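Pvivax hypothetical protein (Plasmodium vivax, PDB 2B30) is of unknown function but belongs to the Cof-like HAD hydrolases and is probably a magnesium-dependent phosphatase, here seen with a calcium ion. Local coordinates at residues D33-L38 and I66-S71; L244-A249 and F263-A268. All blocks are in the same frame, centred on the assembly; numbering follows the deposited sequence.

Contact 1. Residues D33-L38 and I66-S71; sequences DFDGTL and ICTGRS. With CA (calcium ion), chain E.
F34 meets I66, T68 and R70 where two signature sequences of the HAD fold converge: the DxDGT motif, running from D33 to T37 at the C-terminal end of strand 29-33, and the segment that leaves parallel strand 63-67. From its CB, F34 touches first the CB of T68 (4.0 Å) and the CG2 of I66. With CG anti to the backbone N (chi1 -157°), the ring continues between I66 and R70. CD1 reaches the same I66 methyl, whereas CD2 and CE2 approach the guanidinium, with CE2 3.7 Å from R70 NH1 and above the centre of its plane. Ring and guanidinium stand 79° apart, so F34 presents an edge to a guanidinium face; F39 makes a cation-pi contact with R70. Beside the ring, near CD1, L38 CD2 packs on I66 CD1 at 3.9 Å. R70 is tied down by Y160 O at NH2 and E162 at NE, while its NH1 forms a salt bridge with D35. There the straighter bond runs from R70 NH1 to the syn lone pair of D35 OD1 (3.1 Å, 160°), and the one to D35 OD2 is weak. The D35 carbonyl O binds calcium at 2.3 Å, beside D33 OD2 at 2.2 Å.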
loop_
_atom_site.group_PDB
_atom_site.type_symbol
_atom_site.label_atom_id
_atom_site.label_comp_id
_atom_site.label_asym_id
_atom_site.label_seq_id
_atom_site.Cartn_x
_atom_site.Cartn_y
_atom_site.Cartn_z
ATOM N N ASP A 33 -15.759 1.102 7.384
ATOM C CA ASP A 33 -15.821 2.408 6.717
ATOM C C ASP A 33 -17.033 3.186 7.227
ATOM O O ASP A 33 -18.020 2.585 7.646
ATOM C CB ASP A 33 -15.900 2.232 5.203
ATOM C CG ASP A 33 -16.014 3.547 4.460
ATOM O OD1 ASP A 33 -15.282 4.516 4.773
ATOM O OD2 ASP A 33 -16.850 3.613 3.543
ATOM N N PHE A 34 -16.949 4.512 7.219
ATOM C CA PHE A 34 -18.053 5.334 7.701
ATOM C C PHE A 34 -19.073 5.647 6.586
ATOM O O PHE A 34 -20.074 4.943 6.472
ATOM C CB PHE A 34 -17.553 6.601 8.414
ATOM C CG PHE A 34 -18.554 7.182 9.383
ATOM C CD1 PHE A 34 -18.870 6.505 10.562
ATOM C CD2 PHE A 34 -19.184 8.400 9.122
ATOM C CE1 PHE A 34 -19.801 7.026 11.462
ATOM C CE2 PHE A 34 -20.110 8.939 10.018
ATOM C CZ PHE A 34 -20.422 8.251 11.190
ATOM N N ASP A 35 -18.826 6.658 5.756
ATOM C CA ASP A 35 -19.829 7.068 4.769
ATOM C C ASP A 35 -19.936 6.038 3.681
ATOM O O ASP A 35 -18.919 5.516 3.208
ATOM C CB ASP A 35 -19.482 8.401 4.117
ATOM C CG ASP A 35 -19.425 9.515 5.102
ATOM O OD1 ASP A 35 -18.476 9.516 5.920
ATOM O OD2 ASP A 35 -20.327 10.377 5.067
ATOM N N GLY A 36 -21.167 5.757 3.274
ATOM C CA GLY A 36 -21.427 4.758 2.249
ATOM C C GLY A 36 -21.455 3.344 2.795
ATOM O O GLY A 36 -21.884 2.427 2.098
ATOM N N THR A 37 -21.008 3.164 4.035
ATOM C CA THR A 37 -20.970 1.851 4.665
ATOM C C THR A 37 -21.804 1.899 5.941
ATOM O O THR A 37 -22.893 1.348 5.980
ATOM C CB THR A 37 -19.504 1.400 4.951
ATOM O OG1 THR A 37 -18.755 1.371 3.725
ATOM C CG2 THR A 37 -19.471 0.026 5.587
ATOM N N LEU A 38 -21.306 2.586 6.963
ATOM C CA LEU A 38 -21.990 2.694 8.251
ATOM C C LEU A 38 -22.960 3.898 8.285
ATOM O O LEU A 38 -24.072 3.789 8.791
ATOM C CB LEU A 38 -20.943 2.827 9.360
ATOM C CG LEU A 38 -21.362 2.618 10.815
ATOM C CD1 LEU A 38 -21.715 1.163 11.072
ATOM C CD2 LEU A 38 -20.242 3.055 11.759
ATOM N N ILE A 66 -13.070 2.465 13.235
ATOM C CA ILE A 66 -13.635 3.055 12.060
ATOM C C ILE A 66 -12.506 3.662 11.242
ATOM O O ILE A 66 -11.661 4.383 11.763
ATOM C CB ILE A 66 -14.717 4.054 12.427
ATOM C CG1 ILE A 66 -15.937 3.263 12.921
ATOM C CG2 ILE A 66 -15.072 4.895 11.214
ATOM C CD1 ILE A 66 -16.987 4.083 13.579
ATOM N N CYS A 67 -12.486 3.337 9.958
ATOM C CA CYS A 67 -11.449 3.791 9.055
ATOM C C CYS A 67 -12.097 4.701 8.017
ATOM O O CYS A 67 -12.931 4.251 7.221
ATOM C CB CYS A 67 -10.789 2.576 8.409
ATOM S SG CYS A 67 -10.230 1.346 9.657
ATOM N N THR A 68 -11.740 5.985 8.039
ATOM C CA THR A 68 -12.448 6.964 7.220
ATOM C C THR A 68 -11.605 8.163 6.844
ATOM O O THR A 68 -10.562 8.414 7.445
ATOM C CB THR A 68 -13.695 7.485 7.954
ATOM O OG1 THR A 68 -14.481 8.310 7.073
ATOM C CG2 THR A 68 -13.287 8.275 9.211
ATOM N N GLY A 69 -12.101 8.904 5.851
ATOM C CA GLY A 69 -11.543 10.195 5.469
ATOM C C GLY A 69 -11.883 11.309 6.444
ATOM O O GLY A 69 -11.248 12.350 6.433
ATOM N N ARG A 70 -12.887 11.101 7.285
ATOM C CA ARG A 70 -13.291 12.107 8.252
ATOM C C ARG A 70 -12.361 12.150 9.452
ATOM O O ARG A 70 -11.505 11.284 9.627
ATOM C CB ARG A 70 -14.734 11.862 8.693
ATOM C CG ARG A 70 -15.719 12.209 7.598
ATOM C CD ARG A 70 -17.061 11.515 7.722
ATOM N NE ARG A 70 -17.952 12.242 8.618
ATOM C CZ ARG A 70 -19.281 12.313 8.504
ATOM N NH1 ARG A 70 -19.941 11.703 7.532
ATOM N NH2 ARG A 70 -19.960 13.014 9.391
ATOM N N SER A 71 -12.525 13.187 10.265
ATOM C CA SER A 71 -11.782 13.336 11.504
ATOM C C SER A 71 -12.533 12.571 12.576
ATOM O O SER A 71 -13.671 12.166 12.340
ATOM C CB SER A 71 -11.698 14.813 11.876
ATOM O OG SER A 71 -12.985 15.326 12.198
HETATM CA CA CA E . -16.694 5.602 2.562
#

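Contact 2. Residues L244-A249 and F263-A268; sequences LVVGDA and FAVANA. With CA (calcium ion), chain E.
Three backbone hydrogen bonds join V245, G247 and their partners F263 and V265, pairing two neighbouring parallel strands of the HAD core. F263 N donates to V245 O (2.8 Å), G247 N to F263 O (3.0 Å) and V265 N to G247 O (3.2 Å). The last bond lies just past the end of strand 261-264, so the pairing carries on into the loop. A CA-H...O contact from A264 CA to G247 O adds to it. The chain then folds back in a type I turn from V265 to A268.

Apolar contacts gather mainly on the face that carries V246 and F263. V246 CG2 lies 4.1 Å from F263 CB, and L244, whose side chain crosses that of F263 at about a right angle, brings its CD1 to CE2 of the ring at 3.5 Å. At the loop end D248 CB rests against V265 CG2, and A268 CB sits beside the D248 backbone.

Metal binding enters through D248. Its CG lies between the backbone N and the carbonyl carbon (chi1 73°), which carries OD1 to the calcium ion at 2.6 Å while CB keeps its contact with V265. D252 OD2 accepts hydrogen bonds from the backbone N of both D248 and A249, holding the start of this loop in place.

The two strands are the outer members of a beta-alpha-beta unit whose helix is 253-257. Helix 288-297 covers the V246 and F263 face through L292, and strand 29-33 borders strand 243-247 on the side away from strand 261-264.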
loop_
_atom_site.group_PDB
_atom_site.type_symbol
_atom_site.label_atom_id
_atom_site.label_comp_id
_atom_site.label_asym_id
_atom_site.label_seq_id
_atom_site.Cartn_x
_atom_site.Cartn_y
_atom_site.Cartn_z
ATOM N N LEU A 244 -11.247 -8.193 9.791
ATOM C CA LEU A 244 -12.387 -8.086 8.885
ATOM C C LEU A 244 -12.681 -6.630 8.566
ATOM O O LEU A 244 -12.825 -5.805 9.468
ATOM C CB LEU A 244 -13.649 -8.733 9.457
ATOM C CG LEU A 244 -14.928 -8.476 8.624
ATOM C CD1 LEU A 244 -15.651 -9.761 8.335
ATOM C CD2 LEU A 244 -15.858 -7.471 9.279
ATOM N N VAL A 245 -12.832 -6.346 7.276
ATOM C CA VAL A 245 -12.938 -4.979 6.783
ATOM C C VAL A 245 -14.102 -4.847 5.790
ATOM O O VAL A 245 -14.415 -5.795 5.062
ATOM C CB VAL A 245 -11.596 -4.524 6.142
ATOM C CG1 VAL A 245 -11.271 -5.331 4.913
ATOM C CG2 VAL A 245 -11.623 -3.050 5.801
ATOM N N VAL A 246 -14.737 -3.675 5.777
ATOM C CA VAL A 246 -15.875 -3.421 4.906
ATOM C C VAL A 246 -15.866 -1.961 4.410
ATOM O O VAL A 246 -15.564 -1.044 5.170
ATOM C CB VAL A 246 -17.233 -3.843 5.605
ATOM C CG1 VAL A 246 -17.495 -3.044 6.857
ATOM C CG2 VAL A 246 -18.409 -3.728 4.642
ATOM N N GLY A 247 -16.176 -1.754 3.129
ATOM C CA GLY A 247 -16.070 -0.425 2.520
ATOM C C GLY A 247 -16.803 -0.273 1.197
ATOM O O GLY A 247 -17.567 -1.154 0.803
ATOM N N ASP A 248 -16.571 0.842 0.503
ATOM C CA ASP A 248 -17.414 1.190 -0.633
ATOM C C ASP A 248 -16.777 1.990 -1.765
ATOM O O ASP A 248 -17.269 1.930 -2.894
ATOM C CB ASP A 248 -18.638 1.966 -0.136
ATOM C CG ASP A 248 -18.297 3.371 0.290
ATOM O OD1 ASP A 248 -17.488 3.529 1.220
ATOM O OD2 ASP A 248 -18.827 4.326 -0.309
ATOM N N ALA A 249 -15.705 2.726 -1.483
ATOM C CA ALA A 249 -15.225 3.758 -2.396
ATOM C C ALA A 249 -13.726 3.637 -2.726
ATOM O O ALA A 249 -13.050 2.683 -2.320
ATOM C CB ALA A 249 -15.535 5.122 -1.796
ATOM N N PHE A 263 -15.043 -6.982 2.597
ATOM C CA PHE A 263 -16.398 -6.978 2.087
ATOM C C PHE A 263 -16.777 -5.616 1.546
ATOM O O PHE A 263 -16.544 -4.601 2.203
ATOM C CB PHE A 263 -17.349 -7.403 3.202
ATOM C CG PHE A 263 -17.178 -8.835 3.608
ATOM C CD1 PHE A 263 -17.882 -9.840 2.964
ATOM C CD2 PHE A 263 -16.290 -9.184 4.609
ATOM C CE1 PHE A 263 -17.710 -11.171 3.328
ATOM C CE2 PHE A 263 -16.116 -10.507 4.972
ATOM C CZ PHE A 263 -16.827 -11.502 4.326
ATOM N N ALA A 264 -17.350 -5.597 0.342
ATOM C CA ALA A 264 -17.880 -4.357 -0.235
ATOM C C ALA A 264 -19.397 -4.348 -0.152
ATOM O O ALA A 264 -20.049 -5.325 -0.493
ATOM C CB ALA A 264 -17.432 -4.196 -1.662
ATOM N N VAL A 265 -19.959 -3.240 0.317
ATOM C CA VAL A 265 -21.414 -3.095 0.372
ATOM C C VAL A 265 -22.017 -3.168 -1.030
ATOM O O VAL A 265 -21.346 -2.881 -2.023
ATOM C CB VAL A 265 -21.854 -1.765 1.047
ATOM C CG1 VAL A 265 -21.814 -1.880 2.556
ATOM C CG2 VAL A 265 -20.998 -0.587 0.575
ATOM N N ALA A 266 -23.288 -3.559 -1.092
ATOM C CA ALA A 266 -24.047 -3.610 -2.349
ATOM C C ALA A 266 -23.953 -2.308 -3.138
ATOM O O ALA A 266 -23.890 -2.324 -4.376
ATOM C CB ALA A 266 -25.494 -3.916 -2.059
ATOM N N ASN A 267 -23.942 -1.183 -2.422
ATOM C CA ASN A 267 -23.814 0.134 -3.060
ATOM C C ASN A 267 -22.374 0.575 -3.359
ATOM O O ASN A 267 -22.142 1.719 -3.732
ATOM C CB ASN A 267 -24.518 1.208 -2.225
ATOM C CG ASN A 267 -24.102 1.194 -0.769
ATOM O OD1 ASN A 267 -24.492 0.309 -0.008
ATOM N ND2 ASN A 267 -23.339 2.193 -0.364
ATOM N N ALA A 268 -21.408 -0.326 -3.220
ATOM C CA ALA A 268 -20.017 0.043 -3.413
ATOM C C ALA A 268 -19.748 0.390 -4.861
ATOM O O ALA A 268 -20.494 0.006 -5.753
ATOM C CB ALA A 268 -19.101 -1.072 -2.970
HETATM CA CA CA E . -16.694 5.602 2.562
#

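In the fold
Contact 1 closes before contact 2 opens along the chain, yet their centres lie only 11 Å apart. In the large mixed sheet the strands run 63-67, 29-33, 243-247, 261-264, all parallel; contact 2 pairs two adjacent strands, contact 1 lies where the chain leaves the ends of the others, and the central pair, bonded between D33 and V246, joins them. The chain leaving strands 29-33 and 243-247 meets at the calcium ion, to which contact 1 gives D33 and D35 and contact 2 gives D248. T37 also packs on G247, and G36 O probably accepts a hydrogen bond from N267 ND2. Sequence-distant segments thus build one metal site, consistent with the magnesium-dependent phosphatase chemistry of HAD relatives.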